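Local coordinates for protein periplasmic beta-glucosidase (Pseudomonas aeruginosa, PDB 6R5R) that probably hydrolyses terminal, non-reducing beta-D-glucosyl residues of beta-glucosides in the periplasm, releasing beta-D-glucose, at residues Gly48-Thr53 against Leu75-Asp80; Gly430-Gly435 against Val450-Arg455; Glu714-Val719 against Thr726-Phe731. The protein carries 1 engineered substitution. All coordinates share one frame; numbering follows the deposited sequence.

In the fold
Interaction 1 is a buried contact in the N-terminal glycoside hydrolase family 3 domain. It pairs two parallel strands, and its C-terminal ends reach the bound sugars. Interaction 2 joins two loops of the C-terminal family 3 domain and is only partly buried. An asparagine amide does most of the work there, without strand pairing. Interaction 3 is an antiparallel hairpin in the fibronectin type III-like region. F715, V717, V719 and F731 make one face mainly apolar, though E727 and R729 share it; the other holds K716, S728 and S730 beside F718. The three share no elements. Nearest atoms of interactions 1 and 2 are about 18 Å apart, and the nearest atoms of interaction 3 are about 36 Å from either.

Interaction 1 (Gly48-Thr53 against Leu75-Asp80); sequences GAIFNT and LFHAYD. With BGC (beta-D-glucopyranose), chain D; BGC (beta-D-glucopyranose), chain C.
I50 and H77 lie side by side on neighbouring parallel strands of the family 3 N-terminal TIM-barrel-type domain. Helix 56-66 links strands 49-51 and 76-79 in a beta-alpha-beta unit. Three backbone hydrogen bonds join them: I50 N donates to F76 O, A78 N to I50 O, and N52 N to A78 O.

On the helix-facing side, the I50 branch carbon CB lies 3.5 Å from CD2 of the H77 imidazole. H77 CG is anti to its own carbonyl carbon (chi1 -75°), which lays the ring alongside I50. T53 CB sits at the edge of this ring. H77 and T53 both pack on helix 56-66.

A49, F51, F76 and A78 point to the other side of the sheet. The methyl CB of A49 sits over the centre of the F76 ring in a CH-pi contact, 3.5 Å from the centroid. F76 CG lies between its backbone N and carbonyl carbon (chi1 68°), and this brings the ring face under the methyl.

The strand ends lead to the sugar site. N52 crosses Y79 at about a right angle, with amide and ring planes 86° apart. N52 OD1 lies in the ring plane at the edge, 3.4 Å from Y79 CD1. N52 ND2 donates to O3 of the chain C glucose at 2.9 Å. Two waters connect N52 OD1 with D80 OD2, and one of them also reaches that O3. The D80 carboxylate accepts from the O2 and O3 hydroxyls of the chain D glucose, one on each oxygen, and K177 forms a salt bridge with OD1. This two-point grip probably fixes the rotation of the carboxylate. Its bonds run from glucose O2 to D80 OD1 at 2.5 Å and from glucose O3 to D80 OD2 at 2.7 Å.

Interaction 2 (Gly430-Gly435 against Val450-Arg455); sequences GANVSG and VEVDPR
The N432 amide meets the backbone of D453 with both its ends. It joins the loop after strand 424-428 to the loop before helix 457-469. N432 OD1 accepts from D453 N at 2.8 Å, with the donor tilted 23° from the carbonyl plane. N432 ND2 donates to D453 O at 3.2 Å in an almost straight bond that lies in the amide plane. The N432 and D453 side chains cross at about a right angle, their flat groups 47° apart.

D453 CG is anti to its backbone N (chi1 -166°), which swings the carboxylate away from N432 and onto R455. R455 meets it side-on: NE reaches OD1, and NH2 reaches OD2 at 2.8 Å. R455 NH1 also forms a salt bridge with E463. OD1 also takes R455 N on its anti lone pair, forming an Asx turn.

Further along, V433 and V450 cross with their CG1 methyls in a tight 3.3 Å contact. A water accepts from V433 N and donates to E451 O.

The two hydrogen bonds of the N432 amide, one donated and one accepted, would resist its rotation. The D453 and R455 charges probably offset each other.

Interaction 3 (Glu714-Val719 against Thr726-Phe731); sequences EFKVFV and TESRSF
The beta hairpin of strands 713-720 and 726-733 belongs to the fibronectin type III-like region. F715, V717 and V719 are hydrogen-bonded pairs with F731, R729 and E727. Each pair carries two backbone bonds; F715 N to F731 O, at 2.8 Å, is the straightest of the six.

F715, V717 and F731 pack together on one face. The F731 ring lies under F715 CB, which is over its face and 4.0 Å from the centroid. F731 CG sits between the backbone N and carbonyl carbon (chi1 69°), and this carries the ring across to the opposite strand. The two phenyl rings are near parallel, their planes at 22°, but are slid apart and barely overlap. V717 CG2 meets the edge of F731 in the ring plane, 3.7 Å from CE1. L699 touches both phenylalanines.

The other face is more polar. The extended side chain of E714 reaches across to S730, whose OG donates to OE2 at 2.7 Å on the anti lone pair. K716 CG lies alongside the same hydroxyl, at 3.4 Å from S730 OG. F718 approaches T726 and S728 obliquely: its CD2 is 3.4 Å from T726 OG1 and 3.6 Å from S728 CB. K672 adds a cation-pi contact to the F718 ring.

F715 also touches D662, which binds magnesium together with V664. Strand 652-661 lies antiparallel beside 713-720 and extends the sheet. The face with V719, E727, R729 and F731 packs on strands 620-627 and 638-646, as in the beta sandwich of a fibronectin type III-like domain.

Interaction 1 (Gly48-Thr53 against Leu75-Asp80)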
loop_
_atom_site.group_PDB
_atom_site.type_symbol
_atom_site.label_atom_id
_atom_site.label_comp_id
_atom_site.label_asym_id
_atom_site.label_seq_id
_atom_site.Cartn_x
_atom_site.Cartn_y
_atom_site.Cartn_z
ATOM N N GLY B 48 26.699 14.920 26.101
ATOM C CA GLY B 48 26.076 13.906 26.973
ATOM C C GLY B 48 26.478 12.497 26.563
ATOM O O GLY B 48 26.617 11.607 27.423
ATOM N N ALA B 49 26.648 12.246 25.266
ATOM C CA ALA B 49 26.917 10.896 24.788
ATOM C C ALA B 49 27.476 10.938 23.383
ATOM O O ALA B 49 27.343 11.939 22.646
ATOM C CB ALA B 49 25.643 10.048 24.853
ATOM N N ILE B 50 28.094 9.827 23.036
ATOM C CA ILE B 50 28.788 9.641 21.738
ATOM C C ILE B 50 28.180 8.432 21.045
ATOM O O ILE B 50 27.877 7.461 21.733
ATOM C CB ILE B 50 30.292 9.453 21.923
ATOM C CG1 ILE B 50 30.914 10.665 22.626
ATOM C CG2 ILE B 50 31.005 9.126 20.616
ATOM C CD1 ILE B 50 30.861 11.938 21.834
ATOM N N PHE B 51 28.057 8.472 19.730
ATOM C CA PHE B 51 27.819 7.268 18.916
ATOM C C PHE B 51 28.889 7.142 17.839
ATOM O O PHE B 51 29.529 8.155 17.448
ATOM C CB PHE B 51 26.385 7.243 18.371
ATOM C CG PHE B 51 26.075 8.274 17.312
ATOM C CD1 PHE B 51 25.819 9.580 17.673
ATOM C CD2 PHE B 51 26.005 7.937 15.975
ATOM C CE1 PHE B 51 25.498 10.538 16.727
ATOM C CE2 PHE B 51 25.724 8.911 15.024
ATOM C CZ PHE B 51 25.487 10.211 15.402
ATOM N N ASN B 52 29.094 5.893 17.371
ATOM C CA ASN B 52 30.016 5.543 16.262
ATOM C C ASN B 52 31.503 5.666 16.635
ATOM O O ASN B 52 32.316 5.485 15.702
ATOM C CB ASN B 52 29.724 6.364 15.014
ATOM C CG ASN B 52 28.485 5.921 14.277
ATOM O OD1 ASN B 52 27.933 4.877 14.591
ATOM N ND2 ASN B 52 28.059 6.747 13.337
ATOM N N THR B 53 31.856 5.742 17.915
ATOM C CA THR B 53 33.266 5.545 18.380
ATOM C C THR B 53 33.314 4.179 19.056
ATOM O O THR B 53 32.537 4.005 19.991
ATOM C CB THR B 53 33.728 6.683 19.303
ATOM O OG1 THR B 53 33.879 7.848 18.491
ATOM C CG2 THR B 53 35.063 6.372 19.948
ATOM N N LEU B 75 30.334 10.163 29.973
ATOM C CA LEU B 75 29.586 9.900 28.721
ATOM C C LEU B 75 29.043 8.476 28.777
ATOM O O LEU B 75 29.597 7.635 29.474
ATOM C CB LEU B 75 30.528 10.013 27.545
ATOM C CG LEU B 75 31.190 11.379 27.348
ATOM C CD1 LEU B 75 32.398 11.248 26.421
ATOM C CD2 LEU B 75 30.211 12.410 26.810
ATOM N N PHE B 76 28.047 8.185 27.939
ATOM C CA PHE B 76 27.881 6.816 27.453
ATOM C C PHE B 76 28.191 6.819 25.957
ATOM O O PHE B 76 28.148 7.879 25.299
ATOM C CB PHE B 76 26.509 6.193 27.776
ATOM C CG PHE B 76 25.317 6.780 27.073
ATOM C CD1 PHE B 76 25.034 6.441 25.756
ATOM C CD2 PHE B 76 24.431 7.612 27.737
ATOM C CE1 PHE B 76 23.903 6.921 25.126
ATOM C CE2 PHE B 76 23.315 8.104 27.100
ATOM C CZ PHE B 76 23.059 7.769 25.783
ATOM N N HIS B 77 28.522 5.642 25.462
ATOM C CA HIS B 77 28.959 5.394 24.062
ATOM C C HIS B 77 28.044 4.357 23.446
ATOM O O HIS B 77 27.822 3.285 24.069
ATOM C CB HIS B 77 30.414 4.957 24.001
ATOM C CG HIS B 77 31.352 6.092 24.236
ATOM N ND1 HIS B 77 31.652 6.506 25.512
ATOM C CD2 HIS B 77 32.068 6.855 23.377
ATOM C CE1 HIS B 77 32.496 7.538 25.418
ATOM N NE2 HIS B 77 32.761 7.782 24.144
ATOM N N ALA B 78 27.471 4.711 22.308
ATOM C CA ALA B 78 26.499 3.852 21.605
ATOM C C ALA B 78 26.985 3.483 20.213
ATOM O O ALA B 78 27.839 4.178 19.591
ATOM C CB ALA B 78 25.156 4.539 21.526
ATOM N N TYR B 79 26.359 2.445 19.656
ATOM C CA TYR B 79 26.629 1.968 18.301
ATOM C C TYR B 79 25.434 1.172 17.781
ATOM O O TYR B 79 24.587 0.765 18.552
ATOM C CB TYR B 79 27.910 1.155 18.250
ATOM C CG TYR B 79 28.535 0.891 16.911
ATOM C CD1 TYR B 79 28.598 1.853 15.916
ATOM C CD2 TYR B 79 29.113 -0.345 16.659
ATOM C CE1 TYR B 79 29.209 1.616 14.703
ATOM C CE2 TYR B 79 29.746 -0.595 15.450
ATOM C CZ TYR B 79 29.763 0.380 14.468
ATOM O OH TYR B 79 30.394 0.198 13.270
ATOM N N ASP B 80 25.451 0.948 16.474
ATOM C CA ASP B 80 24.422 0.164 15.757
ATOM C C ASP B 80 24.860 -1.299 15.735
ATOM O O ASP B 80 25.310 -1.794 14.702
ATOM C CB ASP B 80 24.183 0.754 14.383
ATOM C CG ASP B 80 23.342 2.028 14.455
ATOM O OD1 ASP B 80 22.199 1.944 14.991
ATOM O OD2 ASP B 80 23.856 3.097 13.990
HETATM C C2 BGC D . 20.331 3.989 13.463
HETATM C C3 BGC D . 20.970 5.387 13.443
HETATM C C4 BGC D . 21.029 5.766 11.964
HETATM C C5 BGC D . 19.616 5.795 11.389
HETATM C C6 BGC D . 19.509 6.267 9.942
HETATM C C1 BGC D . 18.972 3.949 12.764
HETATM O O1 BGC D . 18.494 2.611 12.804
HETATM O O2 BGC D . 20.213 3.463 14.801
HETATM O O3 BGC D . 22.333 5.278 13.973
HETATM O O4 BGC D . 21.575 7.033 11.854
HETATM O O5 BGC D . 19.111 4.448 11.421
HETATM O O6 BGC D . 18.114 6.099 9.575
HETATM C C2 BGC C . 23.980 6.375 11.665
HETATM C C3 BGC C . 25.174 6.673 10.799
HETATM C C4 BGC C . 24.812 6.330 9.351
HETATM C C5 BGC C . 23.535 7.049 8.908
HETATM C C6 BGC C . 23.151 6.611 7.503
HETATM C C1 BGC C . 22.805 7.149 11.089
HETATM O O2 BGC C . 24.317 6.830 12.993
HETATM O O3 BGC C . 26.232 5.824 11.296
HETATM O O4 BGC C . 25.901 6.780 8.534
HETATM O O5 BGC C . 22.454 6.709 9.797
HETATM O O6 BGC C . 21.883 7.227 7.285
HETATM O O HOH W 1 25.710 4.236 15.946
HETATM O O HOH W 2 26.180 3.422 12.699
HETATM O O HOH W 3 30.280 5.469 20.415
#

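Interaction 2 (Gly430-Gly435 against Val450-Arg455)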
loop_
_atom_site.group_PDB
_atom_site.type_symbol
_atom_site.label_atom_id
_atom_site.label_comp_id
_atom_site.label_asym_id
_atom_site.label_seq_id
_atom_site.Cartn_x
_atom_site.Cartn_y
_atom_site.Cartn_z
ATOM N N GLY B 430 30.046 -16.011 -13.400
ATOM C CA GLY B 430 28.774 -16.196 -14.129
ATOM C C GLY B 430 28.131 -14.879 -14.539
ATOM O O GLY B 430 27.667 -14.782 -15.688
ATOM N N ALA B 431 28.046 -13.904 -13.611
ATOM C CA ALA B 431 27.410 -12.597 -13.856
ATOM C C ALA B 431 27.840 -11.635 -12.774
ATOM O O ALA B 431 28.197 -12.074 -11.698
ATOM C CB ALA B 431 25.888 -12.708 -13.846
ATOM N N ASN B 432 27.762 -10.362 -13.076
ATOM C CA ASN B 432 27.856 -9.316 -12.039
ATOM C C ASN B 432 26.530 -9.325 -11.259
ATOM O O ASN B 432 25.505 -9.891 -11.728
ATOM C CB ASN B 432 28.205 -7.961 -12.606
ATOM C CG ASN B 432 29.668 -7.842 -12.993
ATOM O OD1 ASN B 432 30.548 -8.271 -12.246
ATOM N ND2 ASN B 432 29.914 -7.218 -14.142
ATOM N N VAL B 433 26.544 -8.700 -10.095
ATOM C CA VAL B 433 25.319 -8.702 -9.245
ATOM C C VAL B 433 24.197 -7.972 -9.965
ATOM O O VAL B 433 23.005 -8.312 -9.745
ATOM C CB VAL B 433 25.592 -8.176 -7.837
ATOM C CG1 VAL B 433 25.916 -6.725 -7.771
ATOM C CG2 VAL B 433 24.395 -8.480 -6.922
ATOM N N SER B 434 24.527 -6.951 -10.761
ATOM C CA SER B 434 23.560 -6.263 -11.634
ATOM C C SER B 434 24.210 -6.021 -12.987
ATOM O O SER B 434 25.424 -5.793 -13.015
ATOM C CB SER B 434 23.112 -4.944 -11.031
ATOM O OG SER B 434 22.187 -4.234 -11.852
ATOM N N GLY B 435 23.383 -6.037 -14.023
ATOM C CA GLY B 435 23.776 -5.627 -15.382
ATOM C C GLY B 435 23.532 -4.145 -15.647
ATOM O O GLY B 435 23.817 -3.664 -16.770
ATOM N N VAL B 450 30.697 -3.563 -4.323
ATOM C CA VAL B 450 30.369 -4.595 -5.326
ATOM C C VAL B 450 31.521 -4.632 -6.326
ATOM O O VAL B 450 31.753 -3.606 -6.997
ATOM C CB VAL B 450 29.051 -4.273 -6.039
ATOM C CG1 VAL B 450 28.827 -5.190 -7.236
ATOM C CG2 VAL B 450 27.897 -4.380 -5.045
ATOM N N GLU B 451 32.100 -5.817 -6.473
ATOM C CA GLU B 451 33.192 -6.033 -7.442
ATOM C C GLU B 451 32.557 -6.109 -8.815
ATOM O O GLU B 451 31.708 -6.969 -9.059
ATOM C CB GLU B 451 33.990 -7.285 -7.112
ATOM C CG GLU B 451 35.271 -7.348 -7.913
ATOM C CD GLU B 451 36.200 -8.446 -7.429
ATOM O OE1 GLU B 451 35.853 -9.615 -7.633
ATOM O OE2 GLU B 451 37.246 -8.127 -6.827
ATOM N N VAL B 452 32.969 -5.219 -9.711
ATOM C CA VAL B 452 32.404 -5.230 -11.071
ATOM C C VAL B 452 33.427 -5.926 -11.957
ATOM O O VAL B 452 34.548 -5.391 -12.101
ATOM C CB VAL B 452 32.053 -3.818 -11.538
ATOM C CG1 VAL B 452 31.493 -3.863 -12.944
ATOM C CG2 VAL B 452 31.070 -3.165 -10.563
ATOM N N ASP B 453 33.111 -7.143 -12.361
ATOM C CA ASP B 453 33.982 -7.885 -13.300
ATOM C C ASP B 453 34.010 -7.070 -14.588
ATOM O O ASP B 453 32.966 -6.671 -15.105
ATOM C CB ASP B 453 33.481 -9.305 -13.493
ATOM C CG ASP B 453 34.497 -10.199 -14.161
ATOM O OD1 ASP B 453 34.919 -9.855 -15.274
ATOM O OD2 ASP B 453 34.829 -11.253 -13.572
ATOM N N PRO B 454 35.209 -6.758 -15.117
ATOM C CA PRO B 454 35.307 -5.968 -16.340
ATOM C C PRO B 454 34.837 -6.721 -17.595
ATOM O O PRO B 454 34.535 -6.054 -18.584
ATOM C CB PRO B 454 36.808 -5.637 -16.433
ATOM C CG PRO B 454 37.474 -6.787 -15.715
ATOM C CD PRO B 454 36.520 -7.120 -14.568
ATOM N N ARG B 455 34.719 -8.051 -17.528
ATOM C CA ARG B 455 34.299 -8.874 -18.692
ATOM C C ARG B 455 32.853 -8.581 -19.070
ATOM O O ARG B 455 32.043 -8.153 -18.216
ATOM C CB ARG B 455 34.496 -10.366 -18.444
ATOM C CG ARG B 455 35.957 -10.741 -18.266
ATOM C CD ARG B 455 36.128 -12.176 -17.866
ATOM N NE ARG B 455 35.694 -12.424 -16.496
ATOM C CZ ARG B 455 35.393 -13.622 -16.015
ATOM N NH1 ARG B 455 35.394 -14.674 -16.808
ATOM N NH2 ARG B 455 35.005 -13.765 -14.760
HETATM O O HOH W 4 29.168 -8.228 -9.026
#

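Interaction 3 (Glu714-Val719 against Thr726-Phe731)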
loop_
_atom_site.group_PDB
_atom_site.type_symbol
_atom_site.label_atom_id
_atom_site.label_comp_id
_atom_site.label_asym_id
_atom_site.label_seq_id
_atom_site.Cartn_x
_atom_site.Cartn_y
_atom_site.Cartn_z
ATOM N N GLU B 714 -17.224 -18.520 19.709
ATOM C CA GLU B 714 -16.349 -19.550 19.159
ATOM C C GLU B 714 -14.931 -19.016 18.940
ATOM O O GLU B 714 -14.763 -17.866 18.515
ATOM C CB GLU B 714 -16.912 -20.065 17.837
ATOM C CG GLU B 714 -16.079 -21.146 17.176
ATOM C CD GLU B 714 -16.599 -21.616 15.823
ATOM O OE1 GLU B 714 -17.463 -20.922 15.262
ATOM O OE2 GLU B 714 -16.105 -22.649 15.312
ATOM N N PHE B 715 -13.967 -19.854 19.184
ATOM C CA PHE B 715 -12.563 -19.685 18.725
ATOM C C PHE B 715 -12.163 -20.945 17.996
ATOM O O PHE B 715 -12.475 -22.051 18.430
ATOM C CB PHE B 715 -11.579 -19.391 19.851
ATOM C CG PHE B 715 -11.814 -18.056 20.475
ATOM C CD1 PHE B 715 -12.780 -17.893 21.462
ATOM C CD2 PHE B 715 -11.135 -16.938 20.012
ATOM C CE1 PHE B 715 -12.993 -16.668 22.039
ATOM C CE2 PHE B 715 -11.439 -15.692 20.517
ATOM C CZ PHE B 715 -12.346 -15.545 21.530
ATOM N N LYS B 716 -11.461 -20.791 16.890
ATOM C CA LYS B 716 -10.904 -21.906 16.145
ATOM C C LYS B 716 -9.406 -21.987 16.425
ATOM O O LYS B 716 -8.712 -20.956 16.330
ATOM C CB LYS B 716 -11.184 -21.724 14.665
ATOM C CG LYS B 716 -12.663 -21.725 14.318
ATOM C CD LYS B 716 -12.940 -21.527 12.850
ATOM C CE LYS B 716 -12.056 -22.391 11.990
ATOM N NZ LYS B 716 -12.010 -23.804 12.442
ATOM N N VAL B 717 -8.918 -23.184 16.699
ATOM C CA VAL B 717 -7.499 -23.464 17.037
ATOM C C VAL B 717 -6.934 -24.279 15.898
ATOM O O VAL B 717 -7.540 -25.295 15.517
ATOM C CB VAL B 717 -7.334 -24.239 18.365
ATOM C CG1 VAL B 717 -5.888 -24.440 18.675
ATOM C CG2 VAL B 717 -8.042 -23.535 19.491
ATOM N N PHE B 718 -5.860 -23.789 15.286
ATOM C CA PHE B 718 -5.159 -24.466 14.188
ATOM C C PHE B 718 -3.754 -24.838 14.631
ATOM O O PHE B 718 -3.055 -24.048 15.247
ATOM C CB PHE B 718 -5.038 -23.605 12.937
ATOM C CG PHE B 718 -6.294 -22.959 12.419
ATOM C CD1 PHE B 718 -6.813 -21.839 13.047
ATOM C CD2 PHE B 718 -6.919 -23.453 11.297
ATOM C CE1 PHE B 718 -7.955 -21.238 12.554
ATOM C CE2 PHE B 718 -8.048 -22.829 10.790
ATOM C CZ PHE B 718 -8.554 -21.721 11.420
ATOM N N VAL B 719 -3.354 -26.074 14.356
ATOM C CA VAL B 719 -1.955 -26.499 14.576
ATOM C C VAL B 719 -1.423 -27.101 13.282
ATOM O O VAL B 719 -2.144 -27.871 12.571
ATOM C CB VAL B 719 -1.854 -27.442 15.791
ATOM C CG1 VAL B 719 -0.463 -27.968 15.906
ATOM C CG2 VAL B 719 -2.308 -26.720 17.054
ATOM N N THR B 726 -2.699 -26.775 8.089
ATOM C CA THR B 726 -3.058 -26.935 9.520
ATOM C C THR B 726 -4.251 -27.883 9.667
ATOM O O THR B 726 -4.996 -28.145 8.665
ATOM C CB THR B 726 -3.407 -25.583 10.158
ATOM O OG1 THR B 726 -4.495 -25.009 9.430
ATOM C CG2 THR B 726 -2.232 -24.619 10.195
ATOM N N GLU B 727 -4.470 -28.322 10.889
ATOM C CA GLU B 727 -5.745 -28.969 11.298
ATOM C C GLU B 727 -6.356 -28.116 12.400
ATOM O O GLU B 727 -5.585 -27.476 13.167
ATOM C CB GLU B 727 -5.547 -30.414 11.729
ATOM C CG GLU B 727 -4.616 -30.561 12.915
ATOM C CD GLU B 727 -4.229 -32.003 13.189
ATOM O OE1 GLU B 727 -4.998 -32.916 12.768
ATOM O OE2 GLU B 727 -3.205 -32.211 13.870
ATOM N N SER B 728 -7.684 -28.117 12.475
ATOM C CA SER B 728 -8.395 -27.157 13.347
ATOM C C SER B 728 -9.456 -27.851 14.203
ATOM O O SER B 728 -10.037 -28.883 13.792
ATOM C CB SER B 728 -8.986 -26.082 12.541
ATOM O OG SER B 728 -9.740 -26.683 11.506
ATOM N N ARG B 729 -9.642 -27.308 15.388
ATOM C CA ARG B 729 -10.738 -27.672 16.310
ATOM C C ARG B 729 -11.307 -26.396 16.894
ATOM O O ARG B 729 -10.540 -25.441 17.055
ATOM C CB ARG B 729 -10.239 -28.556 17.453
ATOM C CG ARG B 729 -9.822 -29.946 17.046
ATOM C CD ARG B 729 -11.048 -30.635 16.476
ATOM N NE ARG B 729 -10.752 -32.044 16.316
ATOM C CZ ARG B 729 -10.221 -32.603 15.232
ATOM N NH1 ARG B 729 -9.975 -33.904 15.225
ATOM N NH2 ARG B 729 -9.937 -31.875 14.165
ATOM N N SER B 730 -12.556 -26.395 17.324
ATOM C CA SER B 730 -13.169 -25.187 17.929
ATOM C C SER B 730 -13.442 -25.377 19.412
ATOM O O SER B 730 -13.733 -26.502 19.837
ATOM C CB SER B 730 -14.443 -24.807 17.214
ATOM O OG SER B 730 -14.107 -24.353 15.925
ATOM N N PHE B 731 -13.461 -24.275 20.149
ATOM C CA PHE B 731 -14.070 -24.244 21.499
ATOM C C PHE B 731 -14.891 -22.969 21.615
ATOM O O PHE B 731 -14.801 -22.041 20.763
ATOM C CB PHE B 731 -12.992 -24.371 22.574
ATOM C CG PHE B 731 -12.090 -23.172 22.698
ATOM C CD1 PHE B 731 -10.958 -23.036 21.903
ATOM C CD2 PHE B 731 -12.401 -22.170 23.599
ATOM C CE1 PHE B 731 -10.139 -21.930 22.037
ATOM C CE2 PHE B 731 -11.594 -21.051 23.718
ATOM C CZ PHE B 731 -10.477 -20.935 22.934
#